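Local coordinates for protein probable glutathione S-transferase (Pseudomonas aeruginosa, PDB 6JWK) that acts as a maleylpyruvate isomerase of the zeta-class glutathione transferase family, probably using glutathione to convert maleylpyruvate to fumarylpyruvate, at residues S12-I17 with L99-I104; R61-S66 with I70-A75; G152-G157 with I162-L167; P169-A174 with E189-C194. All coordinates share one frame; numbering follows the deposited sequence.

Contact 1 of 4, residues S12-I17 with L99-I104; sequences SYRVRI and LVACDI
Arg-14 reaches from helix 10-22 across to Ala-101 and Val-100 on helix 87-103, spanning a gap in which the nearest alpha carbons, those of Arg-14 and Ala-101, are still 10.1 Å apart. Its CB leaves the helix toward the partner, and CG, set beside the backbone N (chi1 -65°), passes within 3.2 Å of the carbonyl O of Cys-165. The chain then runs extended through CD to NE, close to the full length an arginine can offer. At the tip the guanidinium meets Ala-101 obliquely, with NH2 3.7 Å from CA and NH1 3.8 Å from CB; the small methyl lets the planar group come this close. Val-100 CG1 touches NH2 more loosely. The charge is served by polar partners instead: NH1 bonds to Ser-66 OG, and NH2 gives a 2.8 Å bond to a water lying in the guanidinium plane. That water donates in turn to Ala-101 O at 2.7 Å, so the carbonyl is linked indirectly to the arginine. Here a helix of the thioredoxin-like N-terminal domain meets one of the all-helical C-terminal domain, the two-domain interface characteristic of glutathione transferases.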
loop_
_atom_site.group_PDB
_atom_site.type_symbol
_atom_site.label_atom_id
_atom_site.label_comp_id
_atom_site.label_asym_id
_atom_site.label_seq_id
_atom_site.Cartn_x
_atom_site.Cartn_y
_atom_site.Cartn_z
ATOM N N SER B 12 10.676 0.035 -8.594
ATOM C CA SER B 12 10.966 0.292 -10.041
ATOM C C SER B 12 10.633 -0.970 -10.854
ATOM O O SER B 12 10.024 -0.879 -11.917
ATOM C CB SER B 12 12.407 0.696 -10.272
ATOM O OG SER B 12 12.704 1.926 -9.627
ATOM N N TYR B 13 11.077 -2.113 -10.361
ATOM C CA TYR B 13 10.853 -3.421 -11.028
ATOM C C TYR B 13 9.333 -3.601 -11.261
ATOM O O TYR B 13 8.929 -3.991 -12.374
ATOM C CB TYR B 13 11.531 -4.494 -10.177
ATOM C CG TYR B 13 11.602 -5.875 -10.782
ATOM C CD1 TYR B 13 11.228 -6.132 -12.099
ATOM C CD2 TYR B 13 12.146 -6.922 -10.045
ATOM C CE1 TYR B 13 11.311 -7.415 -12.634
ATOM C CE2 TYR B 13 12.239 -8.208 -10.575
ATOM C CZ TYR B 13 11.828 -8.449 -11.875
ATOM O OH TYR B 13 11.942 -9.711 -12.383
ATOM N N ARG B 14 8.500 -3.358 -10.243
ATOM C CA ARG B 14 7.013 -3.490 -10.345
ATOM C C ARG B 14 6.530 -2.725 -11.579
ATOM O O ARG B 14 5.747 -3.231 -12.316
ATOM C CB ARG B 14 6.257 -2.897 -9.141
ATOM C CG ARG B 14 6.505 -3.589 -7.810
ATOM C CD ARG B 14 5.771 -2.833 -6.741
ATOM N NE ARG B 14 6.084 -3.364 -5.444
ATOM C CZ ARG B 14 5.751 -2.806 -4.312
ATOM N NH1 ARG B 14 5.138 -1.632 -4.321
ATOM N NH2 ARG B 14 6.073 -3.390 -3.170
ATOM N N VAL B 15 6.984 -1.492 -11.760
ATOM C CA VAL B 15 6.467 -0.627 -12.854
ATOM C C VAL B 15 7.102 -0.978 -14.190
ATOM O O VAL B 15 6.408 -0.839 -15.243
ATOM C CB VAL B 15 6.690 0.861 -12.507
ATOM C CG1 VAL B 15 6.171 1.749 -13.615
ATOM C CG2 VAL B 15 6.013 1.215 -11.177
ATOM N N ARG B 16 8.364 -1.400 -14.215
ATOM C CA ARG B 16 8.987 -1.922 -15.467
ATOM C C ARG B 16 8.208 -3.153 -15.951
ATOM O O ARG B 16 7.994 -3.298 -17.170
ATOM C CB ARG B 16 10.457 -2.276 -15.294
ATOM C CG ARG B 16 11.367 -1.072 -15.082
ATOM C CD ARG B 16 12.839 -1.411 -15.225
ATOM N NE ARG B 16 13.262 -2.593 -14.470
ATOM C CZ ARG B 16 13.770 -2.609 -13.248
ATOM N NH1 ARG B 16 13.982 -1.484 -12.586
ATOM N NH2 ARG B 16 14.118 -3.774 -12.703
ATOM N N ILE B 17 7.733 -4.005 -15.054
ATOM C CA ILE B 17 6.901 -5.161 -15.522
ATOM C C ILE B 17 5.602 -4.616 -16.116
ATOM O O ILE B 17 5.189 -5.065 -17.227
ATOM C CB ILE B 17 6.625 -6.106 -14.347
ATOM C CG1 ILE B 17 7.915 -6.737 -13.818
ATOM C CG2 ILE B 17 5.583 -7.156 -14.691
ATOM C CD1 ILE B 17 7.725 -7.425 -12.457
ATOM N N LEU B 99 -1.210 -6.685 0.184
ATOM C CA LEU B 99 -0.479 -7.509 1.180
ATOM C C LEU B 99 1.028 -7.380 0.979
ATOM O O LEU B 99 1.774 -7.180 1.966
ATOM C CB LEU B 99 -0.938 -8.960 1.069
ATOM C CG LEU B 99 -0.200 -9.986 1.913
ATOM C CD1 LEU B 99 -0.406 -9.739 3.415
ATOM C CD2 LEU B 99 -0.760 -11.354 1.551
ATOM N N VAL B 100 1.497 -7.548 -0.248
ATOM C CA VAL B 100 2.930 -7.363 -0.579
ATOM C C VAL B 100 3.351 -5.897 -0.352
ATOM O O VAL B 100 4.345 -5.676 0.364
ATOM C CB VAL B 100 3.194 -7.798 -2.020
ATOM C CG1 VAL B 100 4.643 -7.544 -2.384
ATOM C CG2 VAL B 100 2.803 -9.278 -2.149
ATOM N N ALA B 101 2.609 -4.942 -0.904
ATOM C CA ALA B 101 3.040 -3.530 -1.008
ATOM C C ALA B 101 2.930 -2.807 0.345
ATOM O O ALA B 101 3.586 -1.796 0.501
ATOM C CB ALA B 101 2.273 -2.841 -2.122
ATOM N N CYS B 102 2.072 -3.260 1.246
ATOM C CA CYS B 102 1.805 -2.637 2.575
ATOM C C CYS B 102 2.401 -3.466 3.721
ATOM O O CYS B 102 2.887 -2.852 4.655
ATOM C CB CYS B 102 0.316 -2.480 2.864
ATOM S SG CYS B 102 -0.485 -1.403 1.669
ATOM N N ASP B 103 2.361 -4.800 3.652
ATOM C CA ASP B 103 2.617 -5.677 4.830
ATOM C C ASP B 103 3.947 -6.400 4.715
ATOM O O ASP B 103 4.341 -7.012 5.723
ATOM C CB ASP B 103 1.485 -6.675 5.057
ATOM C CG ASP B 103 0.166 -5.984 5.421
ATOM O OD1 ASP B 103 0.206 -4.753 5.679
ATOM O OD2 ASP B 103 -0.881 -6.651 5.384
ATOM N N ILE B 104 4.607 -6.395 3.551
ATOM C CA ILE B 104 5.949 -7.057 3.438
ATOM C C ILE B 104 7.019 -6.037 3.062
ATOM O O ILE B 104 7.923 -5.757 3.916
ATOM C CB ILE B 104 5.952 -8.223 2.433
ATOM C CG1 ILE B 104 4.813 -9.204 2.675
ATOM C CG2 ILE B 104 7.308 -8.886 2.467
ATOM C CD1 ILE B 104 4.744 -10.321 1.652
HETATM O O HOH W 1 5.671 -1.472 -1.114
#

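Contact 2 of 4, residues R61-S66 with I70-A75; sequences RRFSQS and IDYLDA
Phe-63 and Tyr-72 lay their rings against each other in an offset stack, centroids 4.5 Å apart and planes inclined by 22°. Each ring covers one face of the other near its rim rather than its centre: Phe-63 CZ comes to 3.6 Å from Tyr-72 CE2 and 3.7 Å from Tyr-72 CZ. Tyr-72 reaches out because its CG stands opposite the backbone N (chi1 -173°), sending the ring from the helix toward the strand. Aromatic residues suit both places, since flat rings let strand and helix, with the alpha carbons of Phe-63 and Tyr-72 9.1 Å apart, meet face against face. The second touch is backbone: Ile-70 N donates to Ser-66 O at 2.8 Å, a bond of the first turn of helix 66-76, and Ile-70 CG1 packs 3.3 Å from the same oxygen. Strand 62-63 followed by this helix is the closing beta-alpha unit of the thioredoxin-like fold, and the Gln-Ser pair at the start of the helix matches the glutathione-binding turn of related transferases, consistent with a similar role here. Gln-65 occupies the N-cap position. Further out, Leu-55 of strand 54-56 pairs its backbone with Phe-63 and touches both aromatic side chains. Across the dimer interface, Gln-65 NE2 bonds to Asp-103 OD2 of the second subunit, and Asp-71 forms a salt bridge with Arg-90 of that subunit.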
loop_
_atom_site.group_PDB
_atom_site.type_symbol
_atom_site.label_atom_id
_atom_site.label_comp_id
_atom_site.label_asym_id
_atom_site.label_seq_id
_atom_site.Cartn_x
_atom_site.Cartn_y
_atom_site.Cartn_z
ATOM N N ARG B 61 4.220 16.154 -15.748
ATOM C CA ARG B 61 3.602 15.740 -14.451
ATOM C C ARG B 61 4.335 14.506 -13.925
ATOM O O ARG B 61 4.485 13.532 -14.682
ATOM C CB ARG B 61 2.127 15.324 -14.517
ATOM C CG ARG B 61 1.157 16.468 -14.749
ATOM C CD ARG B 61 -0.262 16.112 -14.403
ATOM N NE ARG B 61 -0.958 17.315 -13.946
ATOM C CZ ARG B 61 -1.635 18.157 -14.727
ATOM N NH1 ARG B 61 -1.706 17.922 -16.030
ATOM N NH2 ARG B 61 -2.254 19.215 -14.205
ATOM N N ARG B 62 4.710 14.540 -12.658
ATOM C CA ARG B 62 5.457 13.448 -11.999
ATOM C C ARG B 62 4.475 12.648 -11.128
ATOM O O ARG B 62 3.773 13.226 -10.271
ATOM C CB ARG B 62 6.630 14.015 -11.200
ATOM C CG ARG B 62 7.551 14.917 -12.007
ATOM C CD ARG B 62 8.609 15.571 -11.138
ATOM N NE ARG B 62 9.660 14.647 -10.738
ATOM C CZ ARG B 62 10.646 14.253 -11.536
ATOM N NH1 ARG B 62 11.563 13.428 -11.079
ATOM N NH2 ARG B 62 10.688 14.663 -12.793
ATOM N N PHE B 63 4.471 11.340 -11.338
ATOM C CA PHE B 63 3.698 10.348 -10.569
ATOM C C PHE B 63 4.694 9.484 -9.808
ATOM O O PHE B 63 5.655 8.888 -10.317
ATOM C CB PHE B 63 2.804 9.527 -11.488
ATOM C CG PHE B 63 1.955 10.326 -12.439
ATOM C CD1 PHE B 63 2.511 10.898 -13.575
ATOM C CD2 PHE B 63 0.590 10.460 -12.241
ATOM C CE1 PHE B 63 1.730 11.609 -14.478
ATOM C CE2 PHE B 63 -0.190 11.157 -13.146
ATOM C CZ PHE B 63 0.379 11.731 -14.266
ATOM N N SER B 64 4.478 9.436 -8.528
ATOM C CA SER B 64 5.131 8.457 -7.659
ATOM C C SER B 64 4.033 7.473 -7.212
ATOM O O SER B 64 2.752 7.775 -7.360
ATOM C CB SER B 64 5.722 9.178 -6.488
ATOM O OG SER B 64 4.654 9.671 -5.648
ATOM N N GLN B 65 4.495 6.482 -6.480
ATOM C CA GLN B 65 3.717 5.359 -5.910
ATOM C C GLN B 65 3.481 4.359 -7.034
ATOM O O GLN B 65 2.612 4.553 -7.892
ATOM C CB GLN B 65 2.476 5.784 -5.145
ATOM C CG GLN B 65 2.784 6.562 -3.861
ATOM C CD GLN B 65 3.544 5.749 -2.839
ATOM O OE1 GLN B 65 3.411 4.517 -2.751
ATOM N NE2 GLN B 65 4.375 6.436 -2.065
ATOM N N SER B 66 4.249 3.274 -6.977
ATOM C CA SER B 66 4.217 2.169 -7.963
ATOM C C SER B 66 2.779 1.691 -8.199
ATOM O O SER B 66 2.354 1.543 -9.410
ATOM C CB SER B 66 5.199 1.084 -7.497
ATOM O OG SER B 66 4.795 0.501 -6.273
ATOM N N ILE B 70 0.686 2.040 -11.665
ATOM C CA ILE B 70 0.125 0.870 -12.402
ATOM C C ILE B 70 -1.341 1.156 -12.742
ATOM O O ILE B 70 -1.793 0.881 -13.904
ATOM C CB ILE B 70 0.346 -0.409 -11.605
ATOM C CG1 ILE B 70 1.818 -0.768 -11.688
ATOM C CG2 ILE B 70 -0.561 -1.533 -12.084
ATOM C CD1 ILE B 70 2.178 -1.909 -10.762
ATOM N N ASP B 71 -2.105 1.632 -11.768
ATOM C CA ASP B 71 -3.532 2.006 -11.974
ATOM C C ASP B 71 -3.664 3.062 -13.090
ATOM O O ASP B 71 -4.513 2.904 -13.954
ATOM C CB ASP B 71 -4.133 2.584 -10.687
ATOM C CG ASP B 71 -5.617 2.861 -10.843
ATOM O OD1 ASP B 71 -6.360 1.894 -10.808
ATOM O OD2 ASP B 71 -6.009 4.036 -11.027
ATOM N N TYR B 72 -2.823 4.085 -13.104
ATOM C CA TYR B 72 -2.836 5.150 -14.137
ATOM C C TYR B 72 -2.538 4.586 -15.540
ATOM O O TYR B 72 -3.171 5.015 -16.539
ATOM C CB TYR B 72 -1.818 6.225 -13.750
ATOM C CG TYR B 72 -1.876 7.435 -14.634
ATOM C CD1 TYR B 72 -3.041 8.178 -14.750
ATOM C CD2 TYR B 72 -0.785 7.810 -15.396
ATOM C CE1 TYR B 72 -3.110 9.287 -15.576
ATOM C CE2 TYR B 72 -0.826 8.932 -16.209
ATOM C CZ TYR B 72 -1.988 9.674 -16.299
ATOM O OH TYR B 72 -2.014 10.766 -17.113
ATOM N N LEU B 73 -1.626 3.620 -15.650
ATOM C CA LEU B 73 -1.306 2.988 -16.948
ATOM C C LEU B 73 -2.550 2.334 -17.548
ATOM O O LEU B 73 -2.627 2.277 -18.808
ATOM C CB LEU B 73 -0.192 1.952 -16.780
ATOM C CG LEU B 73 1.171 2.515 -16.430
ATOM C CD1 LEU B 73 2.192 1.386 -16.311
ATOM C CD2 LEU B 73 1.601 3.550 -17.471
ATOM N N ASP B 74 -3.483 1.851 -16.739
ATOM C CA ASP B 74 -4.751 1.304 -17.283
ATOM C C ASP B 74 -5.633 2.414 -17.895
ATOM O O ASP B 74 -6.422 2.093 -18.770
ATOM C CB ASP B 74 -5.547 0.521 -16.254
ATOM C CG ASP B 74 -5.157 -0.938 -16.076
ATOM O OD1 ASP B 74 -4.290 -1.436 -16.822
ATOM O OD2 ASP B 74 -5.696 -1.555 -15.145
ATOM N N ALA B 75 -5.471 3.675 -17.514
ATOM C CA ALA B 75 -6.143 4.818 -18.178
ATOM C C ALA B 75 -5.404 5.179 -19.463
ATOM O O ALA B 75 -6.070 5.405 -20.470
ATOM C CB ALA B 75 -6.191 6.006 -17.258
#

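Contact 3 of 4, residues G152-G157 with I162-L167; sequences GAFFAG and IVECCL
Phe-154 to Gly-157 form a type I turn that presents the amide of Phe-155 to Glu-164, and a classic beta bulge joins Ala-153 and Phe-154 to Gly-157, whose backbone angles would press a side chain against the preceding carbonyl. Phe-155 N donates to Glu-164 OE2 at 2.9 Å and a nearly straight 168°, on the syn side of the carboxylate. A bend at chi2 (76°) folds the glutamate back to the turn. Its OE1 accepts the amide of Gly-161 just before the helix, the glutamate half of a capping box, which glycine has no side chain to return. OE1 also takes a water bound to Ala-156 N at 3.0 Å; a long, two-oxygen side chain thus serves two amides directly and a third through water. Its CG comes up to the edge of the Phe-154 ring, 4.1 Å from CD1, the ring and carboxylate planes being almost perpendicular. The side chain of Phe-155 turns to Val-163, whose CG1 packs 3.7 Å from CB and CG2 on CG and CD1, the two crossing at about a right angle. Beyond, Phe-154 leans on Leu-190 and Cys-194 of helix 185-195, whereas Phe-155 and Val-163 face Ala-93 and Leu-96 of helix 87-103.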
loop_
_atom_site.group_PDB
_atom_site.type_symbol
_atom_site.label_atom_id
_atom_site.label_comp_id
_atom_site.label_asym_id
_atom_site.label_seq_id
_atom_site.Cartn_x
_atom_site.Cartn_y
_atom_site.Cartn_z
ATOM N N GLY B 152 -7.043 -17.900 -12.713
ATOM C CA GLY B 152 -6.395 -18.588 -13.847
ATOM C C GLY B 152 -4.938 -18.905 -13.581
ATOM O O GLY B 152 -4.548 -19.056 -12.397
ATOM N N ALA B 153 -4.210 -19.108 -14.671
ATOM C CA ALA B 153 -2.764 -19.416 -14.711
ATOM C C ALA B 153 -2.084 -18.295 -13.946
ATOM O O ALA B 153 -1.143 -18.569 -13.220
ATOM C CB ALA B 153 -2.257 -19.481 -16.128
ATOM N N PHE B 154 -2.594 -17.084 -14.131
ATOM C CA PHE B 154 -2.197 -15.898 -13.324
ATOM C C PHE B 154 -3.346 -15.566 -12.376
ATOM O O PHE B 154 -4.466 -16.082 -12.543
ATOM C CB PHE B 154 -1.822 -14.722 -14.225
ATOM C CG PHE B 154 -0.770 -15.057 -15.253
ATOM C CD1 PHE B 154 0.577 -14.951 -14.938
ATOM C CD2 PHE B 154 -1.136 -15.629 -16.478
ATOM C CE1 PHE B 154 1.541 -15.296 -15.867
ATOM C CE2 PHE B 154 -0.172 -15.934 -17.420
ATOM C CZ PHE B 154 1.162 -15.770 -17.111
ATOM N N PHE B 155 -3.118 -14.626 -11.463
ATOM C CA PHE B 155 -4.101 -14.323 -10.401
ATOM C C PHE B 155 -5.412 -13.870 -11.046
ATOM O O PHE B 155 -6.486 -14.330 -10.636
ATOM C CB PHE B 155 -3.612 -13.284 -9.394
ATOM C CG PHE B 155 -4.583 -13.183 -8.256
ATOM C CD1 PHE B 155 -5.675 -12.335 -8.341
ATOM C CD2 PHE B 155 -4.441 -13.979 -7.146
ATOM C CE1 PHE B 155 -6.581 -12.267 -7.305
ATOM C CE2 PHE B 155 -5.356 -13.908 -6.111
ATOM C CZ PHE B 155 -6.423 -13.063 -6.195
ATOM N N ALA B 156 -5.334 -12.946 -11.979
ATOM C CA ALA B 156 -6.524 -12.295 -12.527
ATOM C C ALA B 156 -7.113 -13.147 -13.663
ATOM O O ALA B 156 -8.174 -12.790 -14.120
ATOM C CB ALA B 156 -6.222 -10.892 -12.957
ATOM N N GLY B 157 -6.456 -14.200 -14.130
ATOM C CA GLY B 157 -6.928 -14.957 -15.313
ATOM C C GLY B 157 -5.790 -15.405 -16.209
ATOM O O GLY B 157 -4.756 -15.935 -15.702
ATOM N N ILE B 162 -1.442 -6.664 -11.909
ATOM C CA ILE B 162 -0.896 -5.959 -10.730
ATOM C C ILE B 162 -0.360 -6.964 -9.704
ATOM O O ILE B 162 0.658 -6.686 -9.057
ATOM C CB ILE B 162 -1.933 -4.989 -10.142
ATOM C CG1 ILE B 162 -1.256 -4.127 -9.080
ATOM C CG2 ILE B 162 -3.150 -5.705 -9.622
ATOM C CD1 ILE B 162 -2.144 -3.013 -8.540
ATOM N N VAL B 163 -0.969 -8.148 -9.549
ATOM C CA VAL B 163 -0.512 -9.101 -8.515
ATOM C C VAL B 163 0.919 -9.557 -8.847
ATOM O O VAL B 163 1.823 -9.551 -7.922
ATOM C CB VAL B 163 -1.515 -10.256 -8.398
ATOM C CG1 VAL B 163 -0.910 -11.414 -7.667
ATOM C CG2 VAL B 163 -2.799 -9.798 -7.730
ATOM N N GLU B 164 1.179 -9.910 -10.124
ATOM C CA GLU B 164 2.491 -10.450 -10.551
ATOM C C GLU B 164 3.480 -9.283 -10.562
ATOM O O GLU B 164 4.670 -9.501 -10.290
ATOM C CB GLU B 164 2.386 -11.187 -11.890
ATOM C CG GLU B 164 1.569 -12.493 -11.790
ATOM C CD GLU B 164 0.051 -12.350 -11.717
ATOM O OE1 GLU B 164 -0.514 -11.274 -12.166
ATOM O OE2 GLU B 164 -0.590 -13.325 -11.215
ATOM N N CYS B 165 3.026 -8.071 -10.861
ATOM C CA CYS B 165 3.929 -6.894 -10.807
ATOM C C CYS B 165 4.486 -6.763 -9.367
ATOM O O CYS B 165 5.659 -6.356 -9.207
ATOM C CB CYS B 165 3.223 -5.614 -11.194
ATOM S SG CYS B 165 2.737 -5.531 -12.925
ATOM N N CYS B 166 3.702 -7.107 -8.336
ATOM C CA CYS B 166 4.144 -6.986 -6.925
ATOM C C CYS B 166 4.869 -8.266 -6.474
ATOM O O CYS B 166 5.873 -8.164 -5.732
ATOM C CB CYS B 166 2.969 -6.695 -6.012
ATOM S SG CYS B 166 2.246 -5.071 -6.352
ATOM N N LEU B 167 4.397 -9.451 -6.864
ATOM C CA LEU B 167 4.995 -10.697 -6.323
ATOM C C LEU B 167 6.391 -10.963 -6.865
ATOM O O LEU B 167 7.271 -11.412 -6.093
ATOM C CB LEU B 167 4.064 -11.874 -6.585
ATOM C CG LEU B 167 3.152 -12.154 -5.390
ATOM C CD1 LEU B 167 1.961 -13.053 -5.759
ATOM C CD2 LEU B 167 3.966 -12.745 -4.230
HETATM O O HOH W 2 -2.891 -11.585 -13.035
#

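Contact 4 of 4, residues P169-A174 with E189-C194; sequences PQLANA and ELEGRC
Leu-171 and Glu-191 join helices 162-176 and 185-195 within the all-helical C-terminal domain of the glutathione transferase fold, the first being a central helix with a kink at Pro-169. Their alpha carbons are the nearest pair across the two segments, 7.8 Å apart, and both side chains set out toward the opposite helix. Glu-191 holds CG opposite its backbone N (chi1 178°) and stays extended beyond it, so that it passes across the leucine at a slant. Two touches of equal length result: Leu-171 CD1 meets Glu-191 CB at 3.6 Å, and Leu-171 CB meets Glu-191 OE2 at 3.6 Å. Between them Leu-171 CD1 also lies 4.1 Å from Glu-191 CG, giving the aliphatic part of the glutamate an apolar neighbour. A leucine suits this spot because its CD1 branch can cover that aliphatic part while the side chain also packs on Leu-139 of helix 124-149. The carboxylate itself is answered from the same helix as the leucine, where Arg-175, one turn further on, forms a salt bridge to OE2 through NH1. On another side of helix 185-195, Glu-189 OE1 and Arg-193 NH2 approach to 3.3 Å by charge alone, since the oxygen lies well out of the guanidinium plane, and Arg-193 also bonds to Ala-153 O. Glu-191 is buried, so the nearby arginine would be expected to favour its ionised form and to offset the cost of placing a carboxylate beside leucine methyl and methylene groups.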
loop_
_atom_site.group_PDB
_atom_site.type_symbol
_atom_site.label_atom_id
_atom_site.label_comp_id
_atom_site.label_asym_id
_atom_site.label_seq_id
_atom_site.Cartn_x
_atom_site.Cartn_y
_atom_site.Cartn_z
ATOM N N PRO B 169 8.914 -9.086 -7.921
ATOM C CA PRO B 169 9.996 -8.398 -7.236
ATOM C C PRO B 169 10.186 -8.858 -5.779
ATOM O O PRO B 169 11.336 -9.034 -5.308
ATOM C CB PRO B 169 9.585 -6.920 -7.394
ATOM C CG PRO B 169 8.751 -6.891 -8.651
ATOM C CD PRO B 169 7.906 -8.162 -8.499
ATOM N N GLN B 170 9.096 -9.124 -5.082
ATOM C CA GLN B 170 9.146 -9.549 -3.670
ATOM C C GLN B 170 9.830 -10.943 -3.554
ATOM O O GLN B 170 10.629 -11.159 -2.598
ATOM C CB GLN B 170 7.729 -9.573 -3.093
ATOM C CG GLN B 170 7.678 -10.022 -1.635
ATOM C CD GLN B 170 8.473 -9.040 -0.828
ATOM O OE1 GLN B 170 9.616 -9.316 -0.442
ATOM N NE2 GLN B 170 7.889 -7.870 -0.616
ATOM N N LEU B 171 9.517 -11.889 -4.441
ATOM C CA LEU B 171 10.182 -13.239 -4.398
ATOM C C LEU B 171 11.669 -13.112 -4.746
ATOM O O LEU B 171 12.502 -13.705 -4.035
ATOM C CB LEU B 171 9.442 -14.209 -5.329
ATOM C CG LEU B 171 8.051 -14.600 -4.868
ATOM C CD1 LEU B 171 7.301 -15.296 -5.998
ATOM C CD2 LEU B 171 8.147 -15.484 -3.632
ATOM N N ALA B 172 12.044 -12.299 -5.733
ATOM C CA ALA B 172 13.479 -12.128 -6.092
ATOM C C ALA B 172 14.226 -11.622 -4.848
ATOM O O ALA B 172 15.250 -12.175 -4.502
ATOM C CB ALA B 172 13.639 -11.200 -7.261
ATOM N N ASN B 173 13.633 -10.678 -4.138
ATOM C CA ASN B 173 14.218 -10.036 -2.937
ATOM C C ASN B 173 14.362 -11.077 -1.836
ATOM O O ASN B 173 15.459 -11.119 -1.205
ATOM C CB ASN B 173 13.355 -8.907 -2.391
ATOM C CG ASN B 173 13.632 -7.571 -3.012
ATOM O OD1 ASN B 173 14.644 -7.405 -3.692
ATOM N ND2 ASN B 173 12.726 -6.626 -2.754
ATOM N N ALA B 174 13.288 -11.810 -1.551
ATOM C CA ALA B 174 13.286 -12.830 -0.479
ATOM C C ALA B 174 14.365 -13.887 -0.788
ATOM O O ALA B 174 15.090 -14.327 0.170
ATOM C CB ALA B 174 11.928 -13.444 -0.300
ATOM N N GLU B 189 5.561 -21.368 -8.446
ATOM C CA GLU B 189 5.059 -21.780 -9.764
ATOM C C GLU B 189 4.600 -20.525 -10.527
ATOM O O GLU B 189 4.877 -20.410 -11.749
ATOM C CB GLU B 189 3.949 -22.812 -9.575
ATOM C CG GLU B 189 3.233 -23.161 -10.857
ATOM C CD GLU B 189 2.031 -24.045 -10.609
ATOM O OE1 GLU B 189 1.037 -23.567 -9.971
ATOM O OE2 GLU B 189 2.116 -25.211 -10.995
ATOM N N LEU B 190 3.898 -19.605 -9.856
ATOM C CA LEU B 190 3.406 -18.395 -10.558
ATOM C C LEU B 190 4.618 -17.585 -11.003
ATOM O O LEU B 190 4.626 -17.060 -12.110
ATOM C CB LEU B 190 2.511 -17.611 -9.607
ATOM C CG LEU B 190 1.988 -16.268 -10.096
ATOM C CD1 LEU B 190 1.264 -16.430 -11.417
ATOM C CD2 LEU B 190 1.099 -15.624 -9.021
ATOM N N GLU B 191 5.599 -17.472 -10.125
ATOM C CA GLU B 191 6.827 -16.734 -10.455
ATOM C C GLU B 191 7.443 -17.325 -11.724
ATOM O O GLU B 191 7.809 -16.539 -12.601
ATOM C CB GLU B 191 7.778 -16.769 -9.275
ATOM C CG GLU B 191 9.083 -16.063 -9.559
ATOM C CD GLU B 191 10.153 -16.306 -8.497
ATOM O OE1 GLU B 191 10.070 -17.337 -7.852
ATOM O OE2 GLU B 191 11.065 -15.420 -8.297
ATOM N N GLY B 192 7.559 -18.654 -11.812
ATOM C CA GLY B 192 8.130 -19.344 -12.990
ATOM C C GLY B 192 7.316 -19.055 -14.235
ATOM O O GLY B 192 7.919 -18.742 -15.280
ATOM N N ARG B 193 5.981 -19.037 -14.148
ATOM C CA ARG B 193 5.172 -18.695 -15.334
ATOM C C ARG B 193 5.473 -17.274 -15.800
ATOM O O ARG B 193 5.471 -17.033 -17.009
ATOM C CB ARG B 193 3.664 -18.760 -15.111
ATOM C CG ARG B 193 3.177 -20.167 -14.892
ATOM C CD ARG B 193 1.670 -20.301 -14.886
ATOM N NE ARG B 193 1.540 -21.648 -14.369
ATOM C CZ ARG B 193 0.587 -22.061 -13.565
ATOM N NH1 ARG B 193 -0.330 -21.218 -13.128
ATOM N NH2 ARG B 193 0.547 -23.332 -13.210
ATOM N N CYS B 194 5.595 -16.335 -14.886
ATOM C CA CYS B 194 5.939 -14.924 -15.244
ATOM C C CYS B 194 7.332 -14.814 -15.892
ATOM O O CYS B 194 7.458 -14.174 -16.958
ATOM C CB CYS B 194 5.883 -14.084 -13.979
ATOM S SG CYS B 194 4.199 -13.919 -13.331
#

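All four contacts are buried, but contact 1 lies deepest: its centre is about 3 Å from the centre of the chain, that of contact 2 about 14 Å. Contact 1 alone joins the two domains; contact 2 stays in the N-terminal domain, and contacts 3 and 4 share helix 162-176 in the C-terminal one. The helix residues of contact 3 also press on contact 1, through Cys-165 and Arg-14, and on Ile-70 of contact 2. Their chemistry differs accordingly: a water-assisted arginine at the domain boundary, stacked rings beside the sheet, a carboxylate gripping loop amides, and a glutamate crossing a leucine, its charge met by an arginine. Contacts 1 and 2 also reach the second subunit.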